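Local coordinates for radical SAM domain protein (Methanothrix thermoacetophila, PDB 6Y1X), which is the radical SAM enzyme NifB, a carbide synthase that matures nitrogenase cofactor, probably by building the NifB-co precursor of FeMo-co from iron-sulfur clusters, at residues A[58-63]-A[143-148]; A[63-68]-A[162-167]; A[168-173]-A[195-200]. All coordinates share one frame; numbering follows the deposited sequence.

Interaction 1: A[58-63]-A[143-148]; sequences KCNIQC and GLLLPD. With SF4 (iron/sulfur cluster), chain D.
The N60 amide has the methyl CD2 of L144 over one face, 3.9 Å from N60 CG, while its amino end is bordered by L145, whose CD1 comes within 3.5 Å of N60 ND2. L145 keeps to the margin of the amide and does not cover it. A second flat group, the Q62 amide, holds the carbonyl of the next residue almost in its own plane: Q62 NE2 donates to C63 O over 2.9 Å, at an N-H...O angle of 167°.

N60 and L144 run past each other in opposite directions. CB of N60 points toward 143-148, and with CG between the backbone N and carbonyl carbon (chi1 50°) the amide lies beside L144 and L145. No direct hydrogen bond joins the segments; instead one water accepts from both N60 ND2, 3.1 Å away, and the backbone N of L145. The other end of the amide is held by N142, which donates to N60 OD1 and accepts from L144 N, fixing the rotation of the N60 group and tying it to the start of the turn. That turn, type I from G143 to L146, leads into helix 146-156, with L145 as its N-cap residue.

I61 is two-sided. Its CG2 packs on L144 CD2 at 4.0 Å, whereas CG1 and CD1 lie against the cluster, CD1 being 3.9 Å from S1 of SF4. On either side of I61 in sequence, C59 SG binds FE4 and C63 SG binds FE2, and the I61 backbone N makes a weak bond to C59 SG. These two cysteines, with C66, form the CX3CX2C motif that carries the [4Fe-4S] cluster in radical SAM enzymes; C72 is a further ligand here.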
loop_
_atom_site.group_PDB
_atom_site.type_symbol
_atom_site.label_atom_id
_atom_site.label_comp_id
_atom_site.label_asym_id
_atom_site.label_seq_id
_atom_site.Cartn_x
_atom_site.Cartn_y
_atom_site.Cartn_z
ATOM N N LYS A 58 10.095 7.170 7.952
ATOM C CA LYS A 58 11.194 6.646 7.152
ATOM C C LYS A 58 10.662 5.783 6.014
ATOM O O LYS A 58 9.647 5.095 6.151
ATOM C CB LYS A 58 12.158 5.821 8.005
ATOM C CG LYS A 58 12.747 6.566 9.189
ATOM C CD LYS A 58 13.825 5.740 9.871
ATOM C CE LYS A 58 13.241 4.560 10.619
ATOM N NZ LYS A 58 14.287 3.865 11.423
ATOM N N CYS A 59 11.388 5.791 4.900
ATOM C CA CYS A 59 11.178 4.860 3.803
ATOM C C CYS A 59 12.468 4.117 3.492
ATOM O O CYS A 59 13.571 4.587 3.788
ATOM C CB CYS A 59 10.684 5.562 2.533
ATOM S SG CYS A 59 10.009 4.393 1.338
ATOM N N ASN A 60 12.315 2.943 2.885
ATOM C CA ASN A 60 13.444 2.081 2.570
ATOM C C ASN A 60 13.689 1.907 1.081
ATOM O O ASN A 60 14.581 1.143 0.704
ATOM C CB ASN A 60 13.269 0.709 3.235
ATOM C CG ASN A 60 11.908 0.089 2.969
ATOM O OD1 ASN A 60 11.090 0.633 2.225
ATOM N ND2 ASN A 60 11.664 -1.062 3.581
ATOM N N ILE A 61 12.926 2.575 0.222
ATOM C CA ILE A 61 13.169 2.561 -1.211
ATOM C C ILE A 61 13.036 3.990 -1.724
ATOM O O ILE A 61 12.703 4.912 -0.976
ATOM C CB ILE A 61 12.208 1.614 -1.963
ATOM C CG1 ILE A 61 10.779 2.151 -1.936
ATOM C CG2 ILE A 61 12.214 0.227 -1.329
ATOM C CD1 ILE A 61 9.803 1.309 -2.743
ATOM N N GLN A 62 13.262 4.164 -3.021
ATOM C CA GLN A 62 13.021 5.443 -3.680
ATOM C C GLN A 62 12.369 5.165 -5.026
ATOM O O GLN A 62 13.031 4.707 -5.965
ATOM C CB GLN A 62 14.305 6.256 -3.850
ATOM C CG GLN A 62 14.085 7.569 -4.585
ATOM C CD GLN A 62 13.170 8.511 -3.820
ATOM O OE1 GLN A 62 13.516 9.000 -2.746
ATOM N NE2 GLN A 62 11.975 8.731 -4.352
ATOM N N CYS A 63 11.073 5.444 -5.106
ATOM C CA CYS A 63 10.325 5.324 -6.345
ATOM C C CYS A 63 10.658 6.515 -7.233
ATOM O O CYS A 63 10.873 7.626 -6.740
ATOM C CB CYS A 63 8.826 5.304 -6.052
ATOM S SG CYS A 63 8.296 4.026 -4.899
ATOM N N GLY A 143 6.157 -3.479 0.256
ATOM C CA GLY A 143 6.362 -4.911 0.216
ATOM C C GLY A 143 7.761 -5.380 0.538
ATOM O O GLY A 143 7.955 -6.584 0.759
ATOM N N LEU A 144 8.751 -4.480 0.552
ATOM C CA LEU A 144 10.131 -4.917 0.747
ATOM C C LEU A 144 10.316 -5.636 2.079
ATOM O O LEU A 144 10.989 -6.669 2.141
ATOM C CB LEU A 144 11.088 -3.730 0.654
ATOM C CG LEU A 144 12.563 -4.108 0.830
ATOM C CD1 LEU A 144 13.050 -5.074 -0.249
ATOM C CD2 LEU A 144 13.423 -2.852 0.861
ATOM N N LEU A 145 9.717 -5.121 3.150
ATOM C CA LEU A 145 9.862 -5.737 4.463
ATOM C C LEU A 145 8.685 -6.624 4.838
ATOM O O LEU A 145 8.609 -7.076 5.984
ATOM C CB LEU A 145 10.080 -4.669 5.536
ATOM C CG LEU A 145 11.471 -4.034 5.554
ATOM C CD1 LEU A 145 11.538 -2.876 6.541
ATOM C CD2 LEU A 145 12.525 -5.091 5.875
ATOM N N LEU A 146 7.768 -6.884 3.908
ATOM C CA LEU A 146 6.598 -7.697 4.234
ATOM C C LEU A 146 6.978 -9.108 4.673
ATOM O O LEU A 146 6.416 -9.588 5.675
ATOM C CB LEU A 146 5.622 -7.711 3.051
ATOM C CG LEU A 146 4.277 -8.385 3.331
ATOM C CD1 LEU A 146 3.664 -7.817 4.589
ATOM C CD2 LEU A 146 3.322 -8.230 2.156
ATOM N N PRO A 147 7.894 -9.823 4.005
ATOM C CA PRO A 147 8.265 -11.151 4.526
ATOM C C PRO A 147 8.829 -11.096 5.931
ATOM O O PRO A 147 8.545 -11.985 6.743
ATOM C CB PRO A 147 9.323 -11.646 3.530
ATOM C CG PRO A 147 9.138 -10.846 2.316
ATOM C CD PRO A 147 8.565 -9.527 2.724
ATOM N N ASP A 148 9.628 -10.074 6.241
ATOM C CA ASP A 148 10.282 -10.003 7.543
ATOM C C ASP A 148 9.327 -9.590 8.657
ATOM O O ASP A 148 9.548 -9.950 9.815
ATOM C CB ASP A 148 11.462 -9.031 7.495
ATOM C CG ASP A 148 12.644 -9.579 6.718
ATOM O OD1 ASP A 148 12.636 -10.784 6.387
ATOM O OD2 ASP A 148 13.585 -8.804 6.440
HETATM FE FE1 SF4 D . 7.934 7.494 -1.808
HETATM FE FE2 SF4 D . 7.919 5.013 -2.856
HETATM FE FE3 SF4 D . 6.086 5.696 -0.959
HETATM FE FE4 SF4 D . 8.710 5.372 -0.288
HETATM S S1 SF4 D . 7.286 3.735 -1.052
HETATM S S2 SF4 D . 7.338 7.092 0.376
HETATM S S3 SF4 D . 9.781 6.170 -2.159
HETATM S S4 SF4 D . 6.247 6.578 -3.073
HETATM O O HOH W 1 8.895 -2.268 3.141
#

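Interaction 2: A[63-68]-A[162-167]; sequences CKYCIR and TVTLNA. With SF4 (iron/sulfur cluster), chain D; SO4 (sulfate ion), chain F.
Y65 reaches across to N166 and T164 from the turn that begins at C63. Its CB bond heads toward segment 162-167, and CG lies between the backbone N and the carbonyl carbon (chi1 52°), folding the ring back over its own turn. One ring face is therefore covered from within the loop, by C63 CB 3.7 Å above the plane and over the ring centre. Along one side of the ring, CE1 approaches S4 of SF4 obliquely at 4.0 Å; along the other, CE2 is 3.8 Å from N166 ND2, which stands at the ring edge.

The turn that sets the ring is type I, from C63 to C66, closed by the backbone bond from C66 N to C63 O. It is the CX2C half of the radical SAM cysteine motif, and C66 SG binds FE1 at 2.3 Å. Segment 162-167 spans the C-terminal end of strand 160-164 and the residues just after it, in the parallel sheet of the partial TIM barrel, and here the cluster loop meets the mouth of the barrel.

At the tip, Y65 OH accepts a hydrogen bond from N166 ND2 of 3.1 Å, bent to 144°, and is also bonded to N74 OD1. Y65 OH lies close to the plane of the N166 amide, which is turned 72° from the ring. N166 OD1 accepts from V219 N, which fixes the amide's rotation. A phenylalanine here would lose the hydroxyl, and N166 ND2 and N74 OD1 would probably both be left without this partner. T164 adds CG2, 4.1 Å from Y65 OH. Farther out, K64 NZ makes a 2.8 Å hydrogen bond to O2 of a sulfate and a salt bridge to D178.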
loop_
_atom_site.group_PDB
_atom_site.type_symbol
_atom_site.label_atom_id
_atom_site.label_comp_id
_atom_site.label_asym_id
_atom_site.label_seq_id
_atom_site.Cartn_x
_atom_site.Cartn_y
_atom_site.Cartn_z
ATOM N N CYS A 63 11.073 5.444 -5.106
ATOM C CA CYS A 63 10.325 5.324 -6.345
ATOM C C CYS A 63 10.658 6.515 -7.233
ATOM O O CYS A 63 10.873 7.626 -6.740
ATOM C CB CYS A 63 8.826 5.304 -6.052
ATOM S SG CYS A 63 8.296 4.026 -4.899
ATOM N N LYS A 64 10.737 6.278 -8.542
ATOM C CA LYS A 64 11.096 7.352 -9.461
ATOM C C LYS A 64 9.981 8.369 -9.664
ATOM O O LYS A 64 10.191 9.336 -10.403
ATOM C CB LYS A 64 11.518 6.781 -10.812
ATOM C CG LYS A 64 12.825 6.007 -10.790
ATOM C CD LYS A 64 13.184 5.553 -12.201
ATOM C CE LYS A 64 14.246 4.479 -12.196
ATOM N NZ LYS A 64 15.570 5.073 -11.896
ATOM N N TYR A 65 8.813 8.171 -9.053
ATOM C CA TYR A 65 7.704 9.116 -9.120
ATOM C C TYR A 65 7.478 9.838 -7.798
ATOM O O TYR A 65 6.485 10.561 -7.659
ATOM C CB TYR A 65 6.415 8.420 -9.568
ATOM C CG TYR A 65 6.049 7.182 -8.777
ATOM C CD1 TYR A 65 5.376 7.275 -7.562
ATOM C CD2 TYR A 65 6.335 5.916 -9.272
ATOM C CE1 TYR A 65 5.037 6.138 -6.842
ATOM C CE2 TYR A 65 5.993 4.778 -8.571
ATOM C CZ TYR A 65 5.348 4.894 -7.355
ATOM O OH TYR A 65 5.002 3.758 -6.666
ATOM N N CYS A 66 8.367 9.662 -6.826
ATOM C CA CYS A 66 8.152 10.129 -5.464
ATOM C C CYS A 66 9.130 11.239 -5.106
ATOM O O CYS A 66 10.338 11.110 -5.339
ATOM C CB CYS A 66 8.295 8.987 -4.458
ATOM S SG CYS A 66 8.252 9.565 -2.756
ATOM N N ILE A 67 8.595 12.329 -4.560
ATOM C CA ILE A 67 9.362 13.316 -3.806
ATOM C C ILE A 67 9.103 13.045 -2.326
ATOM O O ILE A 67 7.952 13.075 -1.877
ATOM C CB ILE A 67 8.972 14.753 -4.190
ATOM C CG1 ILE A 67 9.360 15.053 -5.644
ATOM C CG2 ILE A 67 9.648 15.746 -3.263
ATOM C CD1 ILE A 67 10.850 15.122 -5.887
ATOM N N ARG A 68 10.160 12.707 -1.579
ATOM C CA ARG A 68 9.997 12.257 -0.195
ATOM C C ARG A 68 9.416 13.315 0.735
ATOM O O ARG A 68 8.966 12.967 1.832
ATOM C CB ARG A 68 11.332 11.763 0.357
ATOM C CG ARG A 68 11.777 10.454 -0.250
ATOM C CD ARG A 68 10.825 9.323 0.127
ATOM N NE ARG A 68 10.435 9.364 1.537
ATOM C CZ ARG A 68 11.242 9.066 2.553
ATOM N NH1 ARG A 68 12.494 8.687 2.331
ATOM N NH2 ARG A 68 10.790 9.134 3.799
ATOM N N THR A 162 -2.257 -3.641 2.103
ATOM C CA THR A 162 -2.098 -3.151 0.746
ATOM C C THR A 162 -0.623 -3.201 0.385
ATOM O O THR A 162 0.219 -2.675 1.119
ATOM C CB THR A 162 -2.619 -1.718 0.620
ATOM O OG1 THR A 162 -4.047 -1.721 0.674
ATOM C CG2 THR A 162 -2.179 -1.108 -0.709
ATOM N N VAL A 163 -0.312 -3.826 -0.742
ATOM C CA VAL A 163 1.045 -3.857 -1.265
ATOM C C VAL A 163 1.023 -3.110 -2.586
ATOM O O VAL A 163 0.167 -3.381 -3.434
ATOM C CB VAL A 163 1.555 -5.298 -1.454
ATOM C CG1 VAL A 163 2.967 -5.297 -2.017
ATOM C CG2 VAL A 163 1.470 -6.078 -0.148
ATOM N N THR A 164 1.969 -2.202 -2.781
ATOM C CA THR A 164 2.104 -1.543 -4.074
ATOM C C THR A 164 3.071 -2.353 -4.925
ATOM O O THR A 164 4.264 -2.443 -4.616
ATOM C CB THR A 164 2.556 -0.094 -3.919
ATOM O OG1 THR A 164 1.517 0.647 -3.268
ATOM C CG2 THR A 164 2.800 0.534 -5.297
ATOM N N LEU A 165 2.551 -2.943 -5.996
ATOM C CA LEU A 165 3.302 -3.841 -6.862
ATOM C C LEU A 165 3.220 -3.273 -8.270
ATOM O O LEU A 165 2.162 -3.326 -8.906
ATOM C CB LEU A 165 2.749 -5.264 -6.801
ATOM C CG LEU A 165 3.466 -6.340 -7.614
ATOM C CD1 LEU A 165 4.901 -6.488 -7.152
ATOM C CD2 LEU A 165 2.731 -7.654 -7.480
ATOM N N ASN A 166 4.326 -2.701 -8.740
ATOM C CA ASN A 166 4.335 -1.991 -10.009
ATOM C C ASN A 166 4.937 -2.815 -11.133
ATOM O O ASN A 166 4.912 -2.374 -12.286
ATOM C CB ASN A 166 5.107 -0.677 -9.869
ATOM C CG ASN A 166 4.375 0.332 -9.017
ATOM O OD1 ASN A 166 3.144 0.376 -9.012
ATOM N ND2 ASN A 166 5.125 1.137 -8.274
ATOM N N ALA A 167 5.496 -3.982 -10.817
ATOM C CA ALA A 167 6.109 -4.853 -11.806
ATOM C C ALA A 167 6.252 -6.249 -11.215
ATOM O O ALA A 167 6.530 -6.395 -10.025
ATOM C CB ALA A 167 7.478 -4.320 -12.247
HETATM FE FE1 SF4 D . 7.934 7.494 -1.808
HETATM FE FE2 SF4 D . 7.919 5.013 -2.856
HETATM FE FE3 SF4 D . 6.086 5.696 -0.959
HETATM FE FE4 SF4 D . 8.710 5.372 -0.288
HETATM S S1 SF4 D . 7.286 3.735 -1.052
HETATM S S2 SF4 D . 7.338 7.092 0.376
HETATM S S3 SF4 D . 9.781 6.170 -2.159
HETATM S S4 SF4 D . 6.247 6.578 -3.073
HETATM S S SO4 F . 17.802 7.377 -14.098
HETATM O O1 SO4 F . 18.563 7.505 -12.858
HETATM O O2 SO4 F . 16.432 6.968 -13.805
HETATM O O3 SO4 F . 17.784 8.668 -14.781
HETATM O O4 SO4 F . 18.429 6.377 -14.958
#

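Interaction 3: A[168-173]-A[195-200]; sequences VDPTIG and ILLDNQ
This is a small packing contact, a leucine against backbone, toward the periphery of the barrel and away from both iron-sulfur clusters, in which one leucine of helix 189-209 fits against the loop leading into the short helix 170-173. L197 supplies the helix side. With CG anti to the backbone N (chi1 175°) and chi2 at 57°, both methyls reach the loop: CD2 lies 3.4 Å from V168 O and CD1 lies 3.8 Å from V168 CA. The CB of V168 is directed away, and it is the backbone that receives the leucine. P170 completes the surface, with its CD 3.9 Å from L197 CD2 as the two side chains cross at a slant.

The loop ends in a capped helix start. D169 is the N-cap of helix 170-173, and its OD1 accepts from T171 N over 2.8 Å, nearly along the C-O direction. T171 OG1 also approaches the same oxygen, from above the carboxylate plane, at an unusually short and therefore doubtful distance.

Helix 189-209 is the crossover helix between the neighbouring parallel strands 160-164 and 213-220, with the hairpin 177-188 inserted before it. Next to L197, L196 packs on Y177 and V180 of that hairpin, Q200 on L165 just beyond strand 160-164, and P170 also touches L190 and K194 of the helix.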
loop_
_atom_site.group_PDB
_atom_site.type_symbol
_atom_site.label_atom_id
_atom_site.label_comp_id
_atom_site.label_asym_id
_atom_site.label_seq_id
_atom_site.Cartn_x
_atom_site.Cartn_y
_atom_site.Cartn_z
ATOM N N VAL A 168 6.056 -7.264 -12.053
ATOM C CA VAL A 168 6.426 -8.637 -11.733
ATOM C C VAL A 168 7.558 -9.114 -12.630
ATOM O O VAL A 168 7.915 -10.297 -12.612
ATOM C CB VAL A 168 5.225 -9.596 -11.798
ATOM C CG1 VAL A 168 4.207 -9.248 -10.715
ATOM C CG2 VAL A 168 4.586 -9.578 -13.181
ATOM N N ASP A 169 8.119 -8.213 -13.429
ATOM C CA ASP A 169 9.327 -8.443 -14.204
ATOM C C ASP A 169 10.370 -7.458 -13.696
ATOM O O ASP A 169 10.153 -6.238 -13.791
ATOM C CB ASP A 169 9.048 -8.228 -15.695
ATOM C CG ASP A 169 10.267 -8.459 -16.577
ATOM O OD1 ASP A 169 11.402 -8.113 -16.183
ATOM O OD2 ASP A 169 10.076 -8.981 -17.695
ATOM N N PRO A 170 11.509 -7.917 -13.167
ATOM C CA PRO A 170 12.452 -6.977 -12.552
ATOM C C PRO A 170 13.129 -6.056 -13.551
ATOM O O PRO A 170 13.605 -4.986 -13.148
ATOM C CB PRO A 170 13.469 -7.898 -11.870
ATOM C CG PRO A 170 13.446 -9.131 -12.708
ATOM C CD PRO A 170 12.005 -9.303 -13.114
ATOM N N THR A 171 13.177 -6.419 -14.837
ATOM C CA THR A 171 13.700 -5.481 -15.829
ATOM C C THR A 171 12.780 -4.280 -15.985
ATOM O O THR A 171 13.242 -3.183 -16.313
ATOM C CB THR A 171 13.908 -6.171 -17.175
ATOM O OG1 THR A 171 12.642 -6.555 -17.723
ATOM C CG2 THR A 171 14.799 -7.403 -17.018
ATOM N N ILE A 172 11.481 -4.474 -15.764
ATOM C CA ILE A 172 10.560 -3.347 -15.685
ATOM C C ILE A 172 10.673 -2.665 -14.328
ATOM O O ILE A 172 10.641 -1.432 -14.238
ATOM C CB ILE A 172 9.129 -3.801 -16.008
ATOM C CG1 ILE A 172 9.085 -4.281 -17.468
ATOM C CG2 ILE A 172 8.135 -2.672 -15.751
ATOM C CD1 ILE A 172 7.771 -4.876 -17.900
ATOM N N GLY A 173 10.779 -3.450 -13.252
ATOM C CA GLY A 173 10.996 -2.866 -11.936
ATOM C C GLY A 173 12.175 -1.914 -11.896
ATOM O O GLY A 173 12.125 -0.874 -11.228
ATOM N N ILE A 195 15.641 -7.796 -5.719
ATOM C CA ILE A 195 15.459 -7.958 -4.282
ATOM C C ILE A 195 14.061 -7.517 -3.884
ATOM O O ILE A 195 13.373 -8.197 -3.111
ATOM C CB ILE A 195 16.531 -7.168 -3.511
ATOM C CG1 ILE A 195 17.896 -7.857 -3.613
ATOM C CG2 ILE A 195 16.102 -6.959 -2.056
ATOM C CD1 ILE A 195 19.055 -6.955 -3.241
ATOM N N LEU A 196 13.610 -6.386 -4.430
ATOM C CA LEU A 196 12.285 -5.888 -4.099
ATOM C C LEU A 196 11.208 -6.869 -4.534
ATOM O O LEU A 196 10.352 -7.258 -3.734
ATOM C CB LEU A 196 12.058 -4.525 -4.757
ATOM C CG LEU A 196 10.668 -3.910 -4.574
ATOM C CD1 LEU A 196 10.370 -3.640 -3.105
ATOM C CD2 LEU A 196 10.520 -2.638 -5.397
ATOM N N LEU A 197 11.268 -7.323 -5.793
ATOM C CA LEU A 197 10.204 -8.180 -6.312
ATOM C C LEU A 197 10.124 -9.514 -5.581
ATOM O O LEU A 197 9.027 -10.002 -5.284
ATOM C CB LEU A 197 10.435 -8.434 -7.801
ATOM C CG LEU A 197 9.468 -9.406 -8.479
ATOM C CD1 LEU A 197 8.028 -8.939 -8.310
ATOM C CD2 LEU A 197 9.823 -9.624 -9.940
ATOM N N ASP A 198 11.269 -10.143 -5.326
ATOM C CA ASP A 198 11.257 -11.407 -4.599
ATOM C C ASP A 198 10.619 -11.256 -3.221
ATOM O O ASP A 198 9.866 -12.131 -2.779
ATOM C CB ASP A 198 12.666 -11.987 -4.535
ATOM C CG ASP A 198 13.075 -12.639 -5.857
ATOM O OD1 ASP A 198 13.442 -11.909 -6.802
ATOM O OD2 ASP A 198 12.994 -13.880 -5.966
ATOM N N ASN A 199 10.907 -10.150 -2.528
ATOM C CA ASN A 199 10.311 -9.920 -1.214
ATOM C C ASN A 199 8.819 -9.616 -1.319
ATOM O O ASN A 199 8.026 -10.111 -0.511
ATOM C CB ASN A 199 11.040 -8.785 -0.492
ATOM C CG ASN A 199 12.284 -9.261 0.239
ATOM O OD1 ASN A 199 12.747 -10.382 0.038
ATOM N ND2 ASN A 199 12.832 -8.405 1.091
ATOM N N GLN A 200 8.416 -8.793 -2.291
ATOM C CA GLN A 200 6.992 -8.520 -2.488
ATOM C C GLN A 200 6.207 -9.809 -2.701
ATOM O O GLN A 200 5.158 -10.021 -2.083
ATOM C CB GLN A 200 6.780 -7.584 -3.680
ATOM C CG GLN A 200 7.354 -6.184 -3.530
ATOM C CD GLN A 200 7.362 -5.424 -4.851
ATOM O OE1 GLN A 200 7.881 -5.912 -5.854
ATOM N NE2 GLN A 200 6.799 -4.219 -4.851
#

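Interactions 1 and 2 are buried and share C63: both segments 58-63 and 63-68 wrap the same [4Fe-4S] cluster, one braced by the turn before helix 146-156, the other by the residues at and just after the end of strand 160-164. L146 also packs on V163 between them. Their chemistry is mixed, with metal-bound thiolates, amides and a phenol among aliphatic groups. Interaction 3 is only partly buried, farther from the chain's centre, and made by van der Waals packing, without a hydrogen bond across it. It is nevertheless joined to the others: N199 ND2 probably bonds to L144 O of interaction 1, while A167 of interaction 2 runs directly into V168 and touches L197.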